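Local coordinates for protein Non-ribosomal peptide synthetase (Streptomyces halstedii, PDB 3WV4) that is a non-ribosomal peptide synthetase whose crystallised fragment belongs to the AMP-binding enzyme family of the ANL clan, at residues A[78-86]-A[171-179]; A[92-102]-A[118-129]. All coordinates share one frame; numbering follows the deposited sequence.

Contact 1: residues A[78-86]-A[171-179]; sequences NHSQAFSAW and LWADVERLR
V175 is the knob of this helix pair: its side chain drops among H79, A82, F83 and W86 of helix 78-86. Its two methyls divide the work, CG1 lying 3.6 Å from A82 CB while CG2 comes to the edge of the F83 ring near CD1. The small A82 lets the backbones close in, so that its CA is 4.9 Å from the CA of R179 and its CB rests 3.4 Å from the carbonyl O of V175. Beyond this centre, leucines reach across on the W86 side. CD1 of L178 lies at the edge of the indole and also near A82 O. L171 approaches W86 at about a right angle and sets CD1 over a ring face, with L171 CB 3.9 Å from W86 NE1; the same CD1 extends to the rim of F83.

At the other end H79 is held by two unlike neighbours. R179 runs alongside it and lays CD over the imidazole, 3.8 Å from the ring centroid, a CH-pi contact. A bend at chi3 (58°) then turns the guanidinium, its plane 80° from that of the ring, so that CE1 of H79 lies at its edge. W172 meets H79 rim to rim, the planes almost parallel but not overlapping, with H79 ND1 3.5 Å from W172 CZ2. No hydrogen bond crosses between 78-86 and 171-179, and the axes of the two segments cross at 111° and approach to 8.3 Å.

Further out, W71 stacks on H79 and Y166 meets W86 edge to face, which probably steadies both rings. Inward, F83 and W172 touch helix 106-116, while F83 and W86 also reach strand 145-148, placing the crossed pair on the outer side of these elements.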
loop_
_atom_site.group_PDB
_atom_site.type_symbol
_atom_site.label_atom_id
_atom_site.label_comp_id
_atom_site.label_asym_id
_atom_site.label_seq_id
_atom_site.Cartn_x
_atom_site.Cartn_y
_atom_site.Cartn_z
ATOM N N ASN A 78 -2.882 -1.910 20.685
ATOM C CA ASN A 78 -3.186 -0.986 21.772
ATOM C C ASN A 78 -3.275 0.463 21.274
ATOM O O ASN A 78 -4.278 1.135 21.485
ATOM C CB ASN A 78 -2.121 -1.075 22.883
ATOM C CG ASN A 78 -2.201 -2.375 23.680
ATOM O OD1 ASN A 78 -3.192 -3.079 23.626
ATOM N ND2 ASN A 78 -1.110 -2.711 24.391
ATOM N N HIS A 79 -2.223 0.907 20.583
ATOM C CA HIS A 79 -2.159 2.267 20.071
ATOM C C HIS A 79 -3.217 2.521 19.022
ATOM O O HIS A 79 -3.810 3.614 19.004
ATOM C CB HIS A 79 -0.793 2.544 19.513
ATOM C CG HIS A 79 0.272 2.648 20.552
ATOM N ND1 HIS A 79 0.625 3.856 21.119
ATOM C CD2 HIS A 79 1.063 1.716 21.141
ATOM C CE1 HIS A 79 1.602 3.667 21.996
ATOM N NE2 HIS A 79 1.870 2.379 22.045
ATOM N N SER A 80 -3.544 1.520 18.210
ATOM C CA SER A 80 -4.616 1.650 17.213
ATOM C C SER A 80 -5.974 1.867 17.888
ATOM O O SER A 80 -6.716 2.792 17.571
ATOM C CB SER A 80 -4.628 0.422 16.277
ATOM O OG SER A 80 -3.484 0.381 15.436
ATOM N N GLN A 81 -6.274 1.047 18.885
ATOM C CA GLN A 81 -7.488 1.252 19.722
ATOM C C GLN A 81 -7.523 2.633 20.354
ATOM O O GLN A 81 -8.554 3.332 20.322
ATOM C CB GLN A 81 -7.521 0.187 20.824
ATOM C CG GLN A 81 -7.725 -1.185 20.223
ATOM C CD GLN A 81 -7.674 -2.303 21.256
ATOM O OE1 GLN A 81 -7.227 -2.110 22.374
ATOM N NE2 GLN A 81 -8.150 -3.463 20.878
ATOM N N ALA A 82 -6.390 3.046 20.934
ATOM C CA ALA A 82 -6.318 4.363 21.558
ATOM C C ALA A 82 -6.603 5.447 20.540
ATOM O O ALA A 82 -7.346 6.418 20.795
ATOM C CB ALA A 82 -4.957 4.555 22.215
ATOM N N PHE A 83 -6.048 5.285 19.343
ATOM C CA PHE A 83 -6.304 6.281 18.312
ATOM C C PHE A 83 -7.780 6.276 17.896
ATOM O O PHE A 83 -8.357 7.339 17.653
ATOM C CB PHE A 83 -5.368 6.144 17.103
ATOM C CG PHE A 83 -5.583 7.226 16.110
ATOM C CD1 PHE A 83 -5.157 8.522 16.399
ATOM C CD2 PHE A 83 -6.373 7.006 15.017
ATOM C CE1 PHE A 83 -5.434 9.558 15.529
ATOM C CE2 PHE A 83 -6.629 8.023 14.126
ATOM C CZ PHE A 83 -6.156 9.317 14.373
ATOM N N SER A 84 -8.417 5.091 17.858
ATOM C CA SER A 84 -9.846 5.040 17.614
ATOM C C SER A 84 -10.632 5.864 18.701
ATOM O O SER A 84 -11.573 6.593 18.378
ATOM C CB SER A 84 -10.344 3.599 17.571
ATOM O OG SER A 84 -9.771 2.866 16.494
ATOM N N ALA A 85 -10.241 5.761 19.977
ATOM C CA ALA A 85 -10.943 6.499 21.033
ATOM C C ALA A 85 -10.761 7.978 20.845
ATOM O O ALA A 85 -11.654 8.747 21.102
ATOM C CB ALA A 85 -10.433 6.107 22.394
ATOM N N TRP A 86 -9.607 8.379 20.333
ATOM C CA TRP A 86 -9.405 9.755 20.005
ATOM C C TRP A 86 -10.347 10.202 18.911
ATOM O O TRP A 86 -10.867 11.306 18.965
ATOM C CB TRP A 86 -7.960 9.945 19.548
ATOM C CG TRP A 86 -7.552 11.317 19.353
ATOM C CD1 TRP A 86 -7.020 12.145 20.285
ATOM C CD2 TRP A 86 -7.528 12.023 18.111
ATOM N NE1 TRP A 86 -6.708 13.369 19.710
ATOM C CE2 TRP A 86 -7.016 13.333 18.381
ATOM C CE3 TRP A 86 -7.951 11.714 16.807
ATOM C CZ2 TRP A 86 -6.867 14.295 17.392
ATOM C CZ3 TRP A 86 -7.789 12.676 15.810
ATOM C CH2 TRP A 86 -7.283 13.963 16.111
ATOM N N LEU A 171 -1.099 15.553 19.634
ATOM C CA LEU A 171 -2.223 14.627 19.839
ATOM C C LEU A 171 -1.793 13.268 20.351
ATOM O O LEU A 171 -2.588 12.574 20.954
ATOM C CB LEU A 171 -3.097 14.420 18.619
ATOM C CG LEU A 171 -2.590 13.437 17.547
ATOM C CD1 LEU A 171 -3.105 12.019 17.808
ATOM C CD2 LEU A 171 -3.013 13.900 16.168
ATOM N N TRP A 172 -0.554 12.870 20.122
ATOM C CA TRP A 172 -0.079 11.608 20.656
ATOM C C TRP A 172 -0.088 11.595 22.180
ATOM O O TRP A 172 -0.283 10.554 22.753
ATOM C CB TRP A 172 1.299 11.189 20.099
ATOM C CG TRP A 172 1.404 9.678 19.999
ATOM C CD1 TRP A 172 2.186 8.852 20.755
ATOM C CD2 TRP A 172 0.657 8.831 19.108
ATOM N NE1 TRP A 172 1.965 7.547 20.388
ATOM C CE2 TRP A 172 1.021 7.508 19.392
ATOM C CE3 TRP A 172 -0.307 9.068 18.119
ATOM C CZ2 TRP A 172 0.469 6.425 18.713
ATOM C CZ3 TRP A 172 -0.846 7.988 17.425
ATOM C CH2 TRP A 172 -0.469 6.689 17.733
ATOM N N ALA A 173 0.102 12.750 22.832
ATOM C CA ALA A 173 0.014 12.770 24.300
ATOM C C ALA A 173 -1.316 12.201 24.765
ATOM O O ALA A 173 -1.371 11.382 25.691
ATOM C CB ALA A 173 0.195 14.203 24.842
ATOM N N ASP A 174 -2.390 12.654 24.134
ATOM C CA ASP A 174 -3.727 12.156 24.440
ATOM C C ASP A 174 -3.880 10.699 24.128
ATOM O O ASP A 174 -4.508 9.983 24.890
ATOM C CB ASP A 174 -4.786 12.952 23.653
ATOM C CG ASP A 174 -4.829 14.412 24.079
ATOM O OD1 ASP A 174 -4.479 14.691 25.270
ATOM O OD2 ASP A 174 -5.186 15.260 23.222
ATOM N N VAL A 175 -3.347 10.259 22.989
ATOM C CA VAL A 175 -3.489 8.854 22.600
ATOM C C VAL A 175 -2.826 7.987 23.649
ATOM O O VAL A 175 -3.298 6.894 23.957
ATOM C CB VAL A 175 -2.905 8.553 21.201
ATOM C CG1 VAL A 175 -2.757 7.053 20.962
ATOM C CG2 VAL A 175 -3.792 9.122 20.122
ATOM N N GLU A 176 -1.700 8.437 24.172
ATOM C CA GLU A 176 -1.028 7.663 25.230
ATOM C C GLU A 176 -1.863 7.586 26.522
ATOM O O GLU A 176 -1.973 6.507 27.140
ATOM C CB GLU A 176 0.365 8.239 25.490
ATOM C CG GLU A 176 1.289 7.915 24.334
ATOM C CD GLU A 176 2.689 8.458 24.484
ATOM O OE1 GLU A 176 2.855 9.606 24.976
ATOM O OE2 GLU A 176 3.618 7.749 24.036
ATOM N N ARG A 177 -2.472 8.696 26.907
ATOM C CA ARG A 177 -3.341 8.684 28.075
ATOM C C ARG A 177 -4.462 7.711 27.834
ATOM O O ARG A 177 -4.809 6.916 28.681
ATOM C CB ARG A 177 -3.950 10.040 28.314
ATOM C CG ARG A 177 -3.025 11.110 28.864
ATOM C CD ARG A 177 -3.849 12.376 29.241
ATOM N NE ARG A 177 -4.716 12.871 28.117
ATOM C CZ ARG A 177 -6.007 12.517 27.915
ATOM N NH1 ARG A 177 -6.642 11.686 28.750
ATOM N NH2 ARG A 177 -6.675 12.971 26.866
ATOM N N LEU A 178 -5.019 7.774 26.627
ATOM C CA LEU A 178 -6.119 6.912 26.263
ATOM C C LEU A 178 -5.676 5.488 26.255
ATOM O O LEU A 178 -6.424 4.598 26.634
ATOM C CB LEU A 178 -6.642 7.279 24.902
ATOM C CG LEU A 178 -7.457 8.580 24.911
ATOM C CD1 LEU A 178 -7.641 9.155 23.504
ATOM C CD2 LEU A 178 -8.796 8.350 25.601
ATOM N N ARG A 179 -4.450 5.260 25.797
ATOM C CA ARG A 179 -3.897 3.913 25.797
ATOM C C ARG A 179 -3.812 3.350 27.206
ATOM O O ARG A 179 -4.166 2.201 27.446
ATOM C CB ARG A 179 -2.507 3.935 25.192
ATOM C CG ARG A 179 -1.852 2.584 25.008
ATOM C CD ARG A 179 -0.354 2.778 24.862
ATOM N NE ARG A 179 0.209 3.469 26.030
ATOM C CZ ARG A 179 1.294 4.247 26.028
ATOM N NH1 ARG A 179 1.967 4.488 24.907
ATOM N NH2 ARG A 179 1.721 4.790 27.163
#

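Contact 2: residues A[92-102]-A[118-129]; sequences VARGERIVVQL and RGVVFVPLNPGM
Q101 extends across to the turn that follows strand 121-124. Its CB lies 4.0 Å from L125 O and CG closes to 3.6 Å from the same oxygen; CD comes near P127 CA. With CG anti to the backbone N (chi1 -171°) and the chain straight beyond it, NE2 arrives 3.0 Å from N126 O, a hydrogen bond whose donor stands above the carbonyl plane. NE2 also donates to a water that in turn donates a hydrogen bond to M129 O; thus one amide nitrogen links Q101 to both ends of the type II turn 126-129, directly at N126 and through water at M129.

Behind this polar end the strands pair in parallel, the two strands of a beta-alpha-beta unit whose connecting helix is 106-116. Backbone bonds switch from strand to strand: I98 N donates to V121 O, and V123 N to I98 O. At the start, G95 N donates to G119 O at 2.9 Å, where G119, with positive phi, is the C-prime residue of the Schellman motif ending that helix.

On the helix side, V100 meets F122 at about a right angle, CG2 lying 3.7 Å from CE1, and the ring also touches F112. The sheet's other face carries R97, V99, V121 and V123. There R97 CG packs against V123 CG2, and V99 CG1 presses on L125 CD2 at 3.5 Å, tighter than usual. R97 NH1 turns back to G95 O, while its NE bonds to A141 O.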
loop_
_atom_site.group_PDB
_atom_site.type_symbol
_atom_site.label_atom_id
_atom_site.label_comp_id
_atom_site.label_asym_id
_atom_site.label_seq_id
_atom_site.Cartn_x
_atom_site.Cartn_y
_atom_site.Cartn_z
ATOM N N VAL A 92 -15.579 12.027 15.139
ATOM C CA VAL A 92 -15.355 11.717 13.731
ATOM C C VAL A 92 -16.077 10.423 13.532
ATOM O O VAL A 92 -15.828 9.499 14.224
ATOM C CB VAL A 92 -13.859 11.552 13.379
ATOM C CG1 VAL A 92 -13.716 11.124 11.948
ATOM C CG2 VAL A 92 -13.104 12.836 13.592
ATOM N N ALA A 93 -16.966 10.372 12.568
ATOM C CA ALA A 93 -17.914 9.286 12.500
ATOM C C ALA A 93 -17.685 8.433 11.265
ATOM O O ALA A 93 -16.951 8.813 10.334
ATOM C CB ALA A 93 -19.345 9.838 12.529
ATOM N N ARG A 94 -18.349 7.287 11.269
ATOM C CA ARG A 94 -18.290 6.352 10.170
ATOM C C ARG A 94 -18.461 7.050 8.854
ATOM O O ARG A 94 -19.368 7.839 8.689
ATOM C CB ARG A 94 -19.395 5.324 10.336
ATOM C CG ARG A 94 -19.304 4.153 9.379
ATOM C CD ARG A 94 -20.402 3.178 9.702
ATOM N NE ARG A 94 -20.523 2.185 8.643
ATOM C CZ ARG A 94 -21.571 1.394 8.453
ATOM N NH1 ARG A 94 -22.624 1.477 9.245
ATOM N NH2 ARG A 94 -21.577 0.523 7.449
ATOM N N GLY A 95 -17.568 6.789 7.917
ATOM C CA GLY A 95 -17.721 7.317 6.558
ATOM C C GLY A 95 -17.026 8.633 6.331
ATOM O O GLY A 95 -16.804 9.029 5.198
ATOM N N GLU A 96 -16.654 9.309 7.414
ATOM C CA GLU A 96 -16.013 10.628 7.306
ATOM C C GLU A 96 -14.542 10.417 7.054
ATOM O O GLU A 96 -13.993 9.364 7.415
ATOM C CB GLU A 96 -16.263 11.463 8.569
ATOM C CG GLU A 96 -17.760 11.741 8.798
ATOM C CD GLU A 96 -18.023 12.819 9.848
ATOM O OE1 GLU A 96 -17.483 12.717 10.982
ATOM O OE2 GLU A 96 -18.763 13.780 9.526
ATOM N N ARG A 97 -13.904 11.414 6.437
ATOM C CA ARG A 97 -12.512 11.320 6.066
ATOM C C ARG A 97 -11.612 12.036 7.066
ATOM O O ARG A 97 -12.014 13.039 7.684
ATOM C CB ARG A 97 -12.247 11.920 4.669
ATOM C CG ARG A 97 -12.660 11.094 3.445
ATOM C CD ARG A 97 -14.162 10.997 3.270
ATOM N NE ARG A 97 -14.783 12.327 3.180
ATOM C CZ ARG A 97 -16.043 12.590 3.484
ATOM N NH1 ARG A 97 -16.841 11.622 3.860
ATOM N NH2 ARG A 97 -16.512 13.832 3.373
ATOM N N ILE A 98 -10.378 11.531 7.183
ATOM C CA ILE A 98 -9.294 12.270 7.800
ATOM C C ILE A 98 -8.117 12.276 6.844
ATOM O O ILE A 98 -7.794 11.261 6.243
ATOM C CB ILE A 98 -8.880 11.714 9.163
ATOM C CG1 ILE A 98 -8.264 10.316 9.067
ATOM C CG2 ILE A 98 -10.090 11.677 10.079
ATOM C CD1 ILE A 98 -7.780 9.802 10.414
ATOM N N VAL A 99 -7.521 13.442 6.688
ATOM C CA VAL A 99 -6.334 13.594 5.914
ATOM C C VAL A 99 -5.110 13.594 6.798
ATOM O O VAL A 99 -5.069 14.288 7.828
ATOM C CB VAL A 99 -6.332 14.942 5.163
ATOM C CG1 VAL A 99 -4.946 15.222 4.625
ATOM C CG2 VAL A 99 -7.306 14.887 4.001
ATOM N N VAL A 100 -4.098 12.861 6.361
ATOM C CA VAL A 100 -2.989 12.513 7.190
ATOM C C VAL A 100 -1.751 12.715 6.355
ATOM O O VAL A 100 -1.633 12.116 5.267
ATOM C CB VAL A 100 -3.095 11.024 7.609
ATOM C CG1 VAL A 100 -1.920 10.643 8.463
ATOM C CG2 VAL A 100 -4.392 10.776 8.358
ATOM N N GLN A 101 -0.855 13.568 6.843
ATOM C CA GLN A 101 0.406 13.866 6.163
ATOM C C GLN A 101 1.545 13.619 7.098
ATOM O O GLN A 101 1.974 14.504 7.846
ATOM C CB GLN A 101 0.461 15.319 5.702
ATOM C CG GLN A 101 1.653 15.602 4.797
ATOM C CD GLN A 101 1.723 17.043 4.341
ATOM O OE1 GLN A 101 1.606 17.951 5.156
ATOM N NE2 GLN A 101 1.955 17.262 3.058
ATOM N N LEU A 102 2.044 12.405 7.050
ATOM C CA LEU A 102 2.986 11.926 8.012
ATOM C C LEU A 102 4.027 11.087 7.352
ATOM O O LEU A 102 3.754 10.475 6.321
ATOM C CB LEU A 102 2.275 11.046 9.056
ATOM C CG LEU A 102 1.289 11.686 10.004
ATOM C CD1 LEU A 102 0.813 10.615 10.951
ATOM C CD2 LEU A 102 1.983 12.769 10.794
ATOM N N ARG A 118 -13.005 2.270 13.086
ATOM C CA ARG A 118 -14.172 3.122 13.250
ATOM C C ARG A 118 -14.890 3.399 11.969
ATOM O O ARG A 118 -15.739 4.276 11.922
ATOM C CB ARG A 118 -13.779 4.445 13.960
ATOM C CG ARG A 118 -13.373 4.206 15.405
ATOM C CD ARG A 118 -14.579 3.724 16.225
ATOM N NE ARG A 118 -14.264 3.373 17.621
ATOM C CZ ARG A 118 -14.106 2.138 18.087
ATOM N NH1 ARG A 118 -14.152 1.077 17.286
ATOM N NH2 ARG A 118 -13.843 1.964 19.369
ATOM N N GLY A 119 -14.535 2.699 10.902
ATOM C CA GLY A 119 -15.089 3.015 9.578
ATOM C C GLY A 119 -14.745 4.385 9.080
ATOM O O GLY A 119 -15.396 4.906 8.174
ATOM N N VAL A 120 -13.719 4.998 9.643
ATOM C CA VAL A 120 -13.275 6.332 9.180
ATOM C C VAL A 120 -12.316 6.105 8.004
ATOM O O VAL A 120 -11.558 5.113 7.939
ATOM C CB VAL A 120 -12.605 7.086 10.367
ATOM C CG1 VAL A 120 -11.842 8.341 9.971
ATOM C CG2 VAL A 120 -13.662 7.427 11.373
ATOM N N VAL A 121 -12.344 7.035 7.073
ATOM C CA VAL A 121 -11.583 6.935 5.860
ATOM C C VAL A 121 -10.252 7.658 5.931
ATOM O O VAL A 121 -10.209 8.871 6.078
ATOM C CB VAL A 121 -12.392 7.466 4.664
ATOM C CG1 VAL A 121 -11.651 7.147 3.370
ATOM C CG2 VAL A 121 -13.762 6.810 4.660
ATOM N N PHE A 122 -9.185 6.896 5.732
ATOM C CA PHE A 122 -7.810 7.343 5.765
ATOM C C PHE A 122 -7.428 7.909 4.401
ATOM O O PHE A 122 -7.578 7.214 3.371
ATOM C CB PHE A 122 -6.982 6.108 6.053
ATOM C CG PHE A 122 -5.518 6.350 6.297
ATOM C CD1 PHE A 122 -5.086 7.013 7.438
ATOM C CD2 PHE A 122 -4.557 5.823 5.431
ATOM C CE1 PHE A 122 -3.745 7.176 7.698
ATOM C CE2 PHE A 122 -3.201 6.007 5.668
ATOM C CZ PHE A 122 -2.799 6.703 6.816
ATOM N N VAL A 123 -6.927 9.150 4.403
ATOM C CA VAL A 123 -6.518 9.887 3.178
ATOM C C VAL A 123 -5.089 10.357 3.359
ATOM O O VAL A 123 -4.848 11.446 3.827
ATOM C CB VAL A 123 -7.403 11.111 2.924
ATOM C CG1 VAL A 123 -7.170 11.675 1.515
ATOM C CG2 VAL A 123 -8.865 10.765 3.072
ATOM N N PRO A 124 -4.123 9.493 3.058
ATOM C CA PRO A 124 -2.725 9.814 3.274
ATOM C C PRO A 124 -2.141 10.704 2.174
ATOM O O PRO A 124 -2.447 10.472 0.988
ATOM C CB PRO A 124 -2.054 8.452 3.212
ATOM C CG PRO A 124 -2.915 7.649 2.277
ATOM C CD PRO A 124 -4.311 8.164 2.436
ATOM N N LEU A 125 -1.317 11.685 2.577
ATOM C CA LEU A 125 -0.615 12.621 1.656
ATOM C C LEU A 125 0.895 12.604 1.901
ATOM O O LEU A 125 1.348 12.458 3.053
ATOM C CB LEU A 125 -1.129 14.051 1.838
ATOM C CG LEU A 125 -2.386 14.490 1.088
ATOM C CD1 LEU A 125 -3.375 13.386 0.819
ATOM C CD2 LEU A 125 -3.104 15.671 1.723
ATOM N N ASN A 126 1.667 12.765 0.818
ATOM C CA ASN A 126 3.138 12.840 0.891
ATOM C C ASN A 126 3.584 14.182 1.455
ATOM O O ASN A 126 2.960 15.201 1.198
ATOM C CB ASN A 126 3.849 12.591 -0.461
ATOM C CG ASN A 126 2.873 12.441 -1.617
ATOM O OD1 ASN A 126 2.064 11.526 -1.587
ATOM N ND2 ASN A 126 2.945 13.315 -2.636
ATOM N N PRO A 127 4.636 14.161 2.270
ATOM C CA PRO A 127 5.147 15.431 2.728
ATOM C C PRO A 127 5.677 16.132 1.484
ATOM O O PRO A 127 5.837 15.479 0.455
ATOM C CB PRO A 127 6.247 15.027 3.703
ATOM C CG PRO A 127 5.769 13.708 4.281
ATOM C CD PRO A 127 5.057 13.034 3.134
ATOM N N GLY A 128 5.886 17.438 1.520
ATOM C CA GLY A 128 6.411 18.132 0.322
ATOM C C GLY A 128 5.441 18.592 -0.765
ATOM O O GLY A 128 5.874 19.147 -1.762
ATOM N N MET A 129 4.139 18.388 -0.601
ATOM C CA MET A 129 3.173 18.976 -1.532
ATOM C C MET A 129 3.107 20.470 -1.349
ATOM O O MET A 129 3.301 20.954 -0.259
ATOM C CB MET A 129 1.771 18.410 -1.327
ATOM C CG MET A 129 1.654 16.926 -1.636
ATOM S SD MET A 129 0.063 16.250 -1.174
ATOM C CE MET A 129 -1.106 17.305 -2.052
HETATM O O HOH W 1 3.497 19.405 2.063
#

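Overall arrangement
Contact 2 is nested within the loop that contact 1 closes: helix 73-89 leads into strand 97-101, helix 106-116 and strand 121-124, and helix 168-180 comes last. The two centres lie 16 Å apart, on the same side of the chain's centre. They also touch directly, F83 CE2 packing on I98 CD1 at 4.3 Å and S84 CB on R118 CG at 3.8 Å. Helix 106-116 is shared, since side chains from both contacts rest on it. Contact 2 pairs the outermost strand, 121-124, of a four-stranded parallel sheet with its neighbour, and contact 1 joins helices beside that sheet, making one layered alpha/beta region of this AMP-binding enzyme fold.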